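Local structure of photoreceptor-histidine kinase BphP (Stigmatella aurantiaca DW4/3-1, 6BAF) at residues Trp206-Pro211 and Ser256-Leu261; Thr154-Ala159 and Arg280-Glu285; Ala67-Ala72 and Gly95-His100. The protein binds a bilin chromophore and probably acts as a light-sensing histidine kinase in the light control of cell development. All blocks are in the same frame, centred on the assembly; numbering follows the deposited sequence.

Contact 1 of 3, residues Trp206-Pro211 and Ser256-Leu261; sequences WLRIIP and SMSISL. With BLR (3-[5-[(Z)-(4-ethenyl-3-methyl-5-oxidanylidene-pyrrol-2-ylidene)methyl]-2-[[5-[(Z)-(3-ethenyl-4-methyl-5-oxidanylidene-pyrrol-2-ylidene)methyl]-3-(3-hydroxy-3-oxopropyl)-4-methyl-1H-pyrrol-2-yl]methyl]-4-methyl-1H-pyrrol-3-yl]propanoic acid), chain B.
W206-I210 runs antiparallel to S256-S260 at the edge of the GAF-domain sheet, the axes of strands 207-210 and 256-261 lying 4.6 Å apart. R208 pairs with S258, and I210 with S256, through reciprocal backbone hydrogen bonds. The ladder extends beyond strand 207-210, because S260 N also donates to W206 O.

The two faces of this ribbon differ sharply. L207, I209, M257 and I259 form the apolar one, which packs toward helix 284-300. L207 CD1 spans two residues of the partner strand, 4.1 Å from M257 CG and equally far from I259 CG1, while I209 CG1 lies against M257 CB.

On the other face S256 and S258 hold a propionate of the bilin, I210 CD1 lies 3.9 Å from BLR O2A, and R208 lies alongside. R208 bends at chi2 (-131°) and again at chi3, which folds its guanidinium back across the neighbouring strand. There the two terminal nitrogens take different serines: NH1 donates to S260 OG over 2.6 Å and NH2 to S258 OG over 2.9 Å, with both oxygens somewhat tilted from the guanidinium plane. S258 O lies over one face of the same group. N205 O is a further partner of NH1, Y202 adds a cation-pi contact, and Y202 O also bonds S260 OG, so this end of the arginine is fixed from several directions.

Because S258 OG accepts from R208 and donates a hydrogen bond to the chromophore, the arginine is a second-shell support for the propionate. S256 and S258, alternate residues of one strand, each bond one carboxylate oxygen; S256 OG, also bonded to C273 O, reaches BLR O2A at 2.8 Å, and S258 OG reaches BLR O1A at 2.6 Å.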
loop_
_atom_site.group_PDB
_atom_site.type_symbol
_atom_site.label_atom_id
_atom_site.label_comp_id
_atom_site.label_asym_id
_atom_site.label_seq_id
_atom_site.Cartn_x
_atom_site.Cartn_y
_atom_site.Cartn_z
ATOM N N TRP A 206 -11.584 -12.831 -4.969
ATOM C CA TRP A 206 -12.185 -11.497 -4.990
ATOM C C TRP A 206 -11.832 -10.660 -6.214
ATOM O O TRP A 206 -12.310 -9.525 -6.323
ATOM C CB TRP A 206 -11.806 -10.738 -3.720
ATOM C CG TRP A 206 -12.347 -11.385 -2.502
ATOM C CD1 TRP A 206 -13.418 -12.269 -2.420
ATOM C CD2 TRP A 206 -11.861 -11.214 -1.168
ATOM N NE1 TRP A 206 -13.623 -12.635 -1.102
ATOM C CE2 TRP A 206 -12.673 -12.010 -0.319
ATOM C CE3 TRP A 206 -10.809 -10.464 -0.606
ATOM C CZ2 TRP A 206 -12.455 -12.082 1.056
ATOM C CZ3 TRP A 206 -10.595 -10.531 0.764
ATOM C CH2 TRP A 206 -11.422 -11.321 1.582
ATOM N N LEU A 207 -11.085 -11.189 -7.170
ATOM C CA LEU A 207 -10.668 -10.417 -8.337
ATOM C C LEU A 207 -10.726 -11.292 -9.578
ATOM O O LEU A 207 -10.339 -12.456 -9.527
ATOM C CB LEU A 207 -9.220 -9.883 -8.141
ATOM C CG LEU A 207 -8.441 -9.483 -9.415
ATOM C CD1 LEU A 207 -8.944 -8.190 -9.943
ATOM C CD2 LEU A 207 -6.903 -9.489 -9.203
ATOM N N ARG A 208 -11.228 -10.756 -10.685
ATOM C CA ARG A 208 -11.155 -11.460 -11.955
ATOM C C ARG A 208 -10.905 -10.430 -13.033
ATOM O O ARG A 208 -11.421 -9.307 -12.964
ATOM C CB ARG A 208 -12.441 -12.256 -12.256
ATOM C CG ARG A 208 -13.692 -11.415 -12.251
ATOM C CD ARG A 208 -14.774 -12.069 -11.412
ATOM N NE ARG A 208 -14.403 -12.265 -9.996
ATOM C CZ ARG A 208 -14.816 -11.465 -9.016
ATOM N NH1 ARG A 208 -14.461 -11.709 -7.749
ATOM N NH2 ARG A 208 -15.563 -10.386 -9.315
ATOM N N ILE A 209 -10.121 -10.806 -14.027
ATOM C CA ILE A 209 -9.829 -9.908 -15.135
ATOM C C ILE A 209 -9.853 -10.685 -16.445
ATOM O O ILE A 209 -9.291 -11.789 -16.552
ATOM C CB ILE A 209 -8.490 -9.153 -14.946
ATOM C CG1 ILE A 209 -8.364 -8.095 -16.057
ATOM C CG2 ILE A 209 -7.294 -10.100 -14.941
ATOM C CD1 ILE A 209 -7.275 -7.094 -15.834
ATOM N N ILE A 210 -10.509 -10.094 -17.444
ATOM C CA ILE A 210 -10.560 -10.599 -18.815
ATOM C C ILE A 210 -10.016 -9.489 -19.707
ATOM O O ILE A 210 -10.781 -8.610 -20.118
ATOM C CB ILE A 210 -11.997 -10.978 -19.196
ATOM C CG1 ILE A 210 -12.586 -11.901 -18.138
ATOM C CG2 ILE A 210 -12.069 -11.578 -20.634
ATOM C CD1 ILE A 210 -14.109 -11.993 -18.194
ATOM N N PRO A 211 -8.714 -9.450 -19.996
ATOM C CA PRO A 211 -8.161 -8.278 -20.709
ATOM C C PRO A 211 -8.558 -8.208 -22.170
ATOM O O PRO A 211 -8.474 -7.122 -22.751
ATOM C CB PRO A 211 -6.641 -8.433 -20.548
ATOM C CG PRO A 211 -6.423 -9.874 -20.121
ATOM C CD PRO A 211 -7.674 -10.349 -19.463
ATOM N N SER A 256 -12.897 -6.737 -19.485
ATOM C CA SER A 256 -13.653 -6.620 -18.243
ATOM C C SER A 256 -12.736 -6.859 -17.053
ATOM O O SER A 256 -11.758 -7.594 -17.162
ATOM C CB SER A 256 -14.766 -7.668 -18.197
ATOM O OG SER A 256 -15.660 -7.353 -17.172
ATOM N N MET A 257 -13.100 -6.302 -15.901
ATOM C CA MET A 257 -12.463 -6.644 -14.638
ATOM C C MET A 257 -13.493 -6.411 -13.554
ATOM O O MET A 257 -14.210 -5.412 -13.611
ATOM C CB MET A 257 -11.195 -5.785 -14.388
ATOM C CG MET A 257 -10.499 -6.052 -13.040
ATOM S SD MET A 257 -9.034 -4.968 -12.683
ATOM C CE MET A 257 -9.887 -3.464 -12.189
ATOM N N SER A 258 -13.614 -7.327 -12.586
ATOM C CA SER A 258 -14.488 -7.048 -11.456
ATOM C C SER A 258 -13.809 -7.472 -10.160
ATOM O O SER A 258 -12.868 -8.273 -10.143
ATOM C CB SER A 258 -15.891 -7.698 -11.591
ATOM O OG SER A 258 -15.797 -9.098 -11.868
ATOM N N ILE A 259 -14.293 -6.881 -9.076
ATOM C CA ILE A 259 -13.767 -7.055 -7.737
ATOM C C ILE A 259 -14.954 -7.278 -6.822
ATOM O O ILE A 259 -15.934 -6.526 -6.877
ATOM C CB ILE A 259 -12.930 -5.825 -7.308
ATOM C CG1 ILE A 259 -11.701 -5.744 -8.209
ATOM C CG2 ILE A 259 -12.455 -5.942 -5.852
ATOM C CD1 ILE A 259 -11.173 -4.331 -8.357
ATOM N N SER A 260 -14.871 -8.300 -5.970
ATOM C CA SER A 260 -15.964 -8.622 -5.063
ATOM C C SER A 260 -16.011 -7.638 -3.905
ATOM O O SER A 260 -14.979 -7.287 -3.334
ATOM C CB SER A 260 -15.796 -10.035 -4.499
ATOM O OG SER A 260 -15.547 -10.981 -5.547
ATOM N N LEU A 261 -17.214 -7.233 -3.522
ATOM C CA LEU A 261 -17.421 -6.468 -2.312
ATOM C C LEU A 261 -18.057 -7.400 -1.310
ATOM O O LEU A 261 -19.069 -8.041 -1.616
ATOM C CB LEU A 261 -18.299 -5.251 -2.581
ATOM C CG LEU A 261 -17.690 -4.303 -3.612
ATOM C CD1 LEU A 261 -18.630 -3.164 -3.933
ATOM C CD2 LEU A 261 -16.327 -3.732 -3.096
HETATM C CHA BLR B . -20.019 -13.620 -14.795
HETATM N NA BLR B . -21.563 -11.679 -15.311
HETATM C C1A BLR B . -20.421 -12.168 -14.807
HETATM C C2A BLR B . -19.641 -11.137 -14.276
HETATM C C3A BLR B . -20.331 -9.989 -14.434
HETATM C C4A BLR B . -21.518 -10.337 -15.095
HETATM C CMA BLR B . -19.848 -8.587 -13.955
HETATM C CAA BLR B . -18.272 -11.326 -13.619
HETATM C CBA BLR B . -17.117 -11.426 -14.650
HETATM C CGA BLR B . -16.733 -10.049 -15.214
HETATM O O1A BLR B . -16.340 -9.176 -14.386
HETATM O O2A BLR B . -16.802 -9.762 -16.470
HETATM C CHB BLR B . -22.688 -9.477 -15.520
HETATM N NB BLR B . -21.490 -7.444 -16.402
HETATM C C1B BLR B . -22.655 -8.208 -15.814
HETATM C C2B BLR B . -23.768 -7.238 -15.674
HETATM C C3B BLR B . -23.377 -5.959 -16.108
HETATM C C4B BLR B . -21.964 -6.001 -16.575
HETATM C CMB BLR B . -25.163 -7.541 -15.117
HETATM O OB BLR B . -21.308 -5.127 -17.019
HETATM C CAB BLR B . -24.316 -4.742 -16.045
HETATM C CBB BLR B . -23.896 -3.529 -16.318
HETATM N NC BLR B . -24.559 -14.567 -17.788
HETATM C C1C BLR B . -25.895 -14.291 -18.457
HETATM C C2C BLR B . -26.543 -15.627 -18.620
HETATM C C3C BLR B . -25.737 -16.671 -18.097
HETATM C C4C BLR B . -24.473 -16.068 -17.567
HETATM C CMC BLR B . -27.912 -15.786 -19.247
HETATM O OC BLR B . -26.329 -13.244 -18.796
HETATM C CAC BLR B . -26.085 -18.172 -18.093
HETATM C CBC BLR B . -27.242 -18.631 -17.583
HETATM C CHD BLR B . -23.493 -16.722 -17.023
HETATM N ND BLR B . -22.061 -14.673 -15.991
HETATM C C1D BLR B . -22.310 -16.092 -16.332
HETATM C C2D BLR B . -21.199 -16.929 -15.911
HETATM C C3D BLR B . -20.233 -16.051 -15.261
HETATM C C4D BLR B . -20.739 -14.631 -15.273
HETATM C CMD BLR B . -21.108 -18.449 -16.101
HETATM C CAD BLR B . -18.903 -16.477 -14.676
HETATM C CBD BLR B . -17.815 -16.196 -15.699
HETATM C CGD BLR B . -16.604 -16.814 -15.026
HETATM O O1D BLR B . -16.205 -16.341 -13.907
HETATM O O2D BLR B . -16.079 -17.843 -15.549
#

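Contact 2 of 3, residues Thr154-Ala159 and Arg280-Glu285; sequences TGFDRA and RYVPYE
The turn that leads from helix 139-154 into strand 158-164 of the GAF domain is met here by the loop preceding helix 284-300, with F156 and T154 on one side and R280 and V282 on the other. R280 grips T154 O side-on with two nitrogens, NE at 3.3 Å and NH2 at 3.2 Å. NH2 approaches in the carbonyl plane, on a lone pair, whereas NE is tilted about 25° from that plane. Since this oxygen belongs to the last residue of helix 139-154, the positive charge sits at the helix C terminus, where it would probably be favoured by the helix dipole. G155 O lies over a face of the guanidinium, 3.5 Å from R280 NE.

The aliphatic part of R280 is used as well. A bend at chi2 (67°) lays the chain across the F156 ring, with R280 CG over the ring centre in a CH-pi contact, 3.6 Å from the centroid. The guanidinium itself is not stacked on the ring: the two planes are turned 72° apart. V282 closes on the ring from a different direction, its CG2 branch 3.7 Å from F156 CE2.

G155 leaves the helix with positive phi, and T154 OG1 accepts from F156 N at 3.1 Å in an ST turn, while also bonding V150 O one helical turn back. The bond to T154 OG1 ties F156 N back to the end of the helix. The F156 ring packs on C273 and Q275 of strand 266-275 and on M257 of strand 255-263. The cluster thus joins the C-terminal end of helix 139-154 to these two strands and to helix 284-300, whose V286 and C290 T154 touches.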
loop_
_atom_site.group_PDB
_atom_site.type_symbol
_atom_site.label_atom_id
_atom_site.label_comp_id
_atom_site.label_asym_id
_atom_site.label_seq_id
_atom_site.Cartn_x
_atom_site.Cartn_y
_atom_site.Cartn_z
ATOM N N THR A 154 -7.144 2.367 -13.728
ATOM C CA THR A 154 -7.109 1.330 -14.774
ATOM C C THR A 154 -7.270 1.903 -16.169
ATOM O O THR A 154 -6.862 1.276 -17.158
ATOM C CB THR A 154 -8.243 0.308 -14.559
ATOM O OG1 THR A 154 -9.504 0.987 -14.703
ATOM C CG2 THR A 154 -8.207 -0.284 -13.154
ATOM N N GLY A 155 -7.910 3.057 -16.297
ATOM C CA GLY A 155 -8.222 3.489 -17.645
ATOM C C GLY A 155 -9.423 2.812 -18.283
ATOM O O GLY A 155 -9.635 2.966 -19.488
ATOM N N PHE A 156 -10.215 2.063 -17.527
ATOM C CA PHE A 156 -11.392 1.430 -18.108
ATOM C C PHE A 156 -12.431 2.470 -18.558
ATOM O O PHE A 156 -12.657 3.483 -17.888
ATOM C CB PHE A 156 -12.004 0.468 -17.079
ATOM C CG PHE A 156 -11.526 -0.973 -17.213
ATOM C CD1 PHE A 156 -11.954 -1.770 -18.278
ATOM C CD2 PHE A 156 -10.683 -1.544 -16.244
ATOM C CE1 PHE A 156 -11.559 -3.143 -18.395
ATOM C CE2 PHE A 156 -10.279 -2.901 -16.338
ATOM C CZ PHE A 156 -10.715 -3.698 -17.430
ATOM N N ASP A 157 -13.108 2.179 -19.672
ATOM C CA ASP A 157 -14.194 3.038 -20.150
ATOM C C ASP A 157 -15.311 3.193 -19.145
ATOM O O ASP A 157 -15.963 4.242 -19.119
ATOM C CB ASP A 157 -14.792 2.490 -21.449
ATOM C CG ASP A 157 -13.856 2.643 -22.602
ATOM O OD1 ASP A 157 -13.155 3.667 -22.601
ATOM O OD2 ASP A 157 -13.772 1.755 -23.494
ATOM N N ARG A 158 -15.592 2.165 -18.336
ATOM C CA ARG A 158 -16.697 2.254 -17.399
ATOM C C ARG A 158 -16.345 1.496 -16.134
ATOM O O ARG A 158 -15.771 0.412 -16.203
ATOM C CB ARG A 158 -17.999 1.697 -18.036
ATOM C CG ARG A 158 -19.268 1.673 -17.118
ATOM C CD ARG A 158 -20.621 1.407 -17.966
ATOM N NE ARG A 158 -20.324 0.380 -18.934
ATOM C CZ ARG A 158 -20.603 0.400 -20.223
ATOM N NH1 ARG A 158 -20.193 -0.632 -20.943
ATOM N NH2 ARG A 158 -21.306 1.384 -20.779
ATOM N N ALA A 159 -16.725 2.034 -14.983
ATOM C CA ALA A 159 -16.599 1.336 -13.718
ATOM C C ALA A 159 -17.884 1.582 -12.961
ATOM O O ALA A 159 -18.308 2.735 -12.838
ATOM C CB ALA A 159 -15.391 1.825 -12.884
ATOM N N ARG A 280 -7.610 -4.376 -22.348
ATOM C CA ARG A 280 -7.269 -3.761 -21.058
ATOM C C ARG A 280 -6.426 -4.742 -20.237
ATOM O O ARG A 280 -6.906 -5.370 -19.288
ATOM C CB ARG A 280 -8.524 -3.365 -20.284
ATOM C CG ARG A 280 -8.365 -2.052 -19.565
ATOM C CD ARG A 280 -8.242 -1.000 -20.655
ATOM N NE ARG A 280 -7.602 0.179 -20.139
ATOM C CZ ARG A 280 -6.786 0.941 -20.852
ATOM N NH1 ARG A 280 -6.519 0.648 -22.134
ATOM N NH2 ARG A 280 -6.221 1.978 -20.265
ATOM N N TYR A 281 -5.146 -4.861 -20.595
ATOM C CA TYR A 281 -4.181 -5.647 -19.817
ATOM C C TYR A 281 -3.693 -4.846 -18.612
ATOM O O TYR A 281 -2.597 -4.291 -18.607
ATOM C CB TYR A 281 -2.993 -6.038 -20.683
ATOM C CG TYR A 281 -3.357 -6.967 -21.783
ATOM C CD1 TYR A 281 -3.310 -8.333 -21.577
ATOM C CD2 TYR A 281 -3.758 -6.492 -23.027
ATOM C CE1 TYR A 281 -3.655 -9.220 -22.567
ATOM C CE2 TYR A 281 -4.077 -7.371 -24.048
ATOM C CZ TYR A 281 -4.026 -8.756 -23.796
ATOM O OH TYR A 281 -4.370 -9.689 -24.760
ATOM N N VAL A 282 -4.503 -4.814 -17.562
ATOM C CA VAL A 282 -4.166 -4.030 -16.362
ATOM C C VAL A 282 -2.906 -4.597 -15.701
ATOM O O VAL A 282 -2.859 -5.802 -15.399
ATOM C CB VAL A 282 -5.343 -4.037 -15.383
ATOM C CG1 VAL A 282 -5.060 -3.124 -14.190
ATOM C CG2 VAL A 282 -6.624 -3.652 -16.092
ATOM N N PRO A 283 -1.875 -3.784 -15.427
ATOM C CA PRO A 283 -0.666 -4.294 -14.750
ATOM C C PRO A 283 -0.931 -4.791 -13.333
ATOM O O PRO A 283 -1.881 -4.389 -12.645
ATOM C CB PRO A 283 0.271 -3.079 -14.719
ATOM C CG PRO A 283 -0.319 -2.075 -15.674
ATOM C CD PRO A 283 -1.784 -2.350 -15.753
ATOM N N TYR A 284 -0.018 -5.648 -12.880
ATOM C CA TYR A 284 -0.143 -6.297 -11.578
ATOM C C TYR A 284 -0.342 -5.297 -10.444
ATOM O O TYR A 284 -1.250 -5.468 -9.622
ATOM C CB TYR A 284 1.097 -7.154 -11.303
ATOM C CG TYR A 284 1.047 -7.776 -9.928
ATOM C CD1 TYR A 284 0.256 -8.895 -9.686
ATOM C CD2 TYR A 284 1.753 -7.216 -8.854
ATOM C CE1 TYR A 284 0.165 -9.460 -8.409
ATOM C CE2 TYR A 284 1.667 -7.774 -7.575
ATOM C CZ TYR A 284 0.878 -8.904 -7.366
ATOM O OH TYR A 284 0.797 -9.466 -6.100
ATOM N N GLU A 285 0.539 -4.270 -10.356
ATOM C CA GLU A 285 0.444 -3.262 -9.300
ATOM C C GLU A 285 -0.887 -2.509 -9.343
ATOM O O GLU A 285 -1.409 -2.121 -8.294
ATOM C CB GLU A 285 1.596 -2.240 -9.397
ATOM C CG GLU A 285 2.973 -2.705 -8.883
ATOM C CD GLU A 285 4.062 -1.591 -8.973
ATOM O OE1 GLU A 285 5.151 -1.842 -9.580
ATOM O OE2 GLU A 285 3.819 -0.463 -8.425
#

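Contact 3 of 3, residues Ala67-Ala72 and Gly95-His100; sequences ADLRSA and GIAHRH
A97 meets L69 where helix 59-69 of the PAS domain packs against strand 90-100, and the strand then continues to R99, whose long side chain reaches the end of that helix. The A97 methyl points toward the helical segment, and its CB lies 3.6 Å from L69 CD1. This small apolar contact is extended by L80 of the neighbouring strand 80-85, which touches both residues, and by L53, which packs on L69. The carbonyl of A97 is held separately, by N78 ND2.

Two residues further along, on the same side of the strand, R99 also points toward the helix. Its chain is extended from CG to NE, with chi2 at -173°, and so carries the guanidinium out to the residues where the helix unwinds. The backbone of R70 and S71 lies at the guanidinium edge, with R70 C 3.6 Å from R99 NH2. Beyond it A72, which has positive phi, brings its CB 3.2 Å from R99 NH1, a closeness that makes the exact placement of this end doubtful. Any attraction between R99 NH2 and the nearby L69 carbonyl is equally doubtful, the angle being too poor for a hydrogen bond. The turn has its own backbone bond, S71 N to D68 O.

The firm polar partner of R99 lies outside both segments: NE forms a salt bridge with E25, next to P26, whose carbonyl takes R70 NE. Chemically, then, the contact rests on one buried methyl-to-methyl touch between L69 and A97, and on an arginine that lies beside the helix terminus while its charge is paired with E25.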
loop_
_atom_site.group_PDB
_atom_site.type_symbol
_atom_site.label_atom_id
_atom_site.label_comp_id
_atom_site.label_asym_id
_atom_site.label_seq_id
_atom_site.Cartn_x
_atom_site.Cartn_y
_atom_site.Cartn_z
ATOM N N ALA A 67 12.775 -21.371 -2.463
ATOM C CA ALA A 67 12.468 -21.164 -1.045
ATOM C C ALA A 67 11.072 -20.586 -0.849
ATOM O O ALA A 67 10.327 -21.032 0.043
ATOM C CB ALA A 67 13.518 -20.250 -0.414
ATOM N N ASP A 68 10.687 -19.596 -1.675
ATOM C CA ASP A 68 9.343 -19.009 -1.566
ATOM C C ASP A 68 8.250 -20.023 -1.923
ATOM O O ASP A 68 7.230 -20.117 -1.234
ATOM C CB ASP A 68 9.214 -17.785 -2.477
ATOM C CG ASP A 68 10.118 -16.613 -2.048
ATOM O OD1 ASP A 68 10.588 -16.595 -0.870
ATOM O OD2 ASP A 68 10.343 -15.706 -2.903
ATOM N N LEU A 69 8.420 -20.747 -3.034
ATOM C CA LEU A 69 7.408 -21.721 -3.461
ATOM C C LEU A 69 7.186 -22.810 -2.429
ATOM O O LEU A 69 6.064 -23.332 -2.307
ATOM C CB LEU A 69 7.830 -22.373 -4.763
ATOM C CG LEU A 69 7.436 -21.874 -6.140
ATOM C CD1 LEU A 69 6.245 -20.920 -6.183
ATOM C CD2 LEU A 69 8.609 -21.453 -6.973
ATOM N N ARG A 70 8.227 -23.175 -1.674
ATOM C CA ARG A 70 8.083 -24.158 -0.595
ATOM C C ARG A 70 7.615 -23.541 0.711
ATOM O O ARG A 70 7.398 -24.263 1.687
ATOM C CB ARG A 70 9.417 -24.874 -0.354
ATOM C CG ARG A 70 9.779 -25.812 -1.469
ATOM C CD ARG A 70 11.266 -26.149 -1.481
ATOM N NE ARG A 70 11.521 -27.144 -2.514
ATOM C CZ ARG A 70 12.637 -27.207 -3.221
ATOM N NH1 ARG A 70 13.602 -26.331 -2.990
ATOM N NH2 ARG A 70 12.790 -28.138 -4.164
ATOM N N SER A 71 7.453 -22.224 0.751
ATOM C CA SER A 71 7.375 -21.549 2.036
ATOM C C SER A 71 6.077 -21.853 2.749
ATOM O O SER A 71 6.081 -22.116 3.955
ATOM C CB SER A 71 7.517 -20.040 1.880
ATOM O OG SER A 71 6.956 -19.437 3.028
ATOM N N ALA A 72 4.951 -21.778 2.047
ATOM C CA ALA A 72 3.704 -21.895 2.803
ATOM C C ALA A 72 3.662 -20.837 3.897
ATOM O O ALA A 72 4.084 -21.105 5.018
ATOM C CB ALA A 72 3.529 -23.299 3.404
ATOM N N GLY A 95 5.414 -13.949 -10.838
ATOM C CA GLY A 95 4.781 -15.192 -10.480
ATOM C C GLY A 95 3.763 -14.911 -9.396
ATOM O O GLY A 95 4.042 -14.208 -8.419
ATOM N N ILE A 96 2.574 -15.441 -9.591
ATOM C CA ILE A 96 1.571 -15.509 -8.558
ATOM C C ILE A 96 1.329 -16.991 -8.301
ATOM O O ILE A 96 0.834 -17.705 -9.188
ATOM C CB ILE A 96 0.296 -14.790 -8.992
ATOM C CG1 ILE A 96 0.650 -13.359 -9.403
ATOM C CG2 ILE A 96 -0.729 -14.862 -7.904
ATOM C CD1 ILE A 96 -0.333 -12.790 -10.382
ATOM N N ALA A 97 1.686 -17.463 -7.111
ATOM C CA ALA A 97 1.592 -18.873 -6.789
ATOM C C ALA A 97 0.596 -19.072 -5.658
ATOM O O ALA A 97 0.490 -18.230 -4.762
ATOM C CB ALA A 97 2.971 -19.437 -6.416
ATOM N N HIS A 98 -0.160 -20.164 -5.714
ATOM C CA HIS A 98 -1.093 -20.495 -4.649
ATOM C C HIS A 98 -1.220 -22.017 -4.560
ATOM O O HIS A 98 -0.863 -22.741 -5.487
ATOM C CB HIS A 98 -2.482 -19.836 -4.852
ATOM C CG HIS A 98 -3.309 -20.455 -5.938
ATOM N ND1 HIS A 98 -3.110 -20.177 -7.277
ATOM C CD2 HIS A 98 -4.349 -21.330 -5.884
ATOM C CE1 HIS A 98 -3.976 -20.868 -8.002
ATOM N NE2 HIS A 98 -4.733 -21.582 -7.185
ATOM N N ARG A 99 -1.708 -22.483 -3.409
ATOM C CA ARG A 99 -2.055 -23.866 -3.163
ATOM C C ARG A 99 -3.565 -23.982 -3.098
ATOM O O ARG A 99 -4.218 -23.194 -2.411
ATOM C CB ARG A 99 -1.436 -24.356 -1.860
ATOM C CG ARG A 99 0.087 -24.290 -1.887
ATOM C CD ARG A 99 0.672 -24.953 -0.640
ATOM N NE ARG A 99 2.122 -24.971 -0.716
ATOM C CZ ARG A 99 2.894 -24.014 -0.218
ATOM N NH1 ARG A 99 2.340 -22.975 0.397
ATOM N NH2 ARG A 99 4.199 -24.077 -0.354
ATOM N N HIS A 100 -4.118 -24.970 -3.797
ATOM C CA HIS A 100 -5.545 -25.224 -3.705
ATOM C C HIS A 100 -5.804 -26.668 -4.103
ATOM O O HIS A 100 -5.237 -27.158 -5.096
ATOM C CB HIS A 100 -6.333 -24.265 -4.602
ATOM C CG HIS A 100 -7.820 -24.468 -4.552
ATOM N ND1 HIS A 100 -8.547 -24.383 -3.381
ATOM C CD2 HIS A 100 -8.721 -24.719 -5.535
ATOM C CE1 HIS A 100 -9.830 -24.577 -3.641
ATOM N NE2 HIS A 100 -9.962 -24.789 -4.939
#

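From the N terminus, contact 3 closes first, a short loop within the PAS domain that returns strand 90-100 to the end of helix 59-69. Further along, within the GAF domain, 154-159 opens the long loop of contact 2. Contact 1 opens and closes within that loop, joining 206-211 to 256-261 before 280-285 completes contact 2. The two GAF contacts adjoin: P211 O lies 2.9 Å from R280 N, probably hydrogen-bonded, and M257 packs on F156. Contact 3 is in series with both and lies about 22 Å from contact 1, centre to centre, yet I96 touches Y284, linking PAS strand 90-100 to helix 284-300.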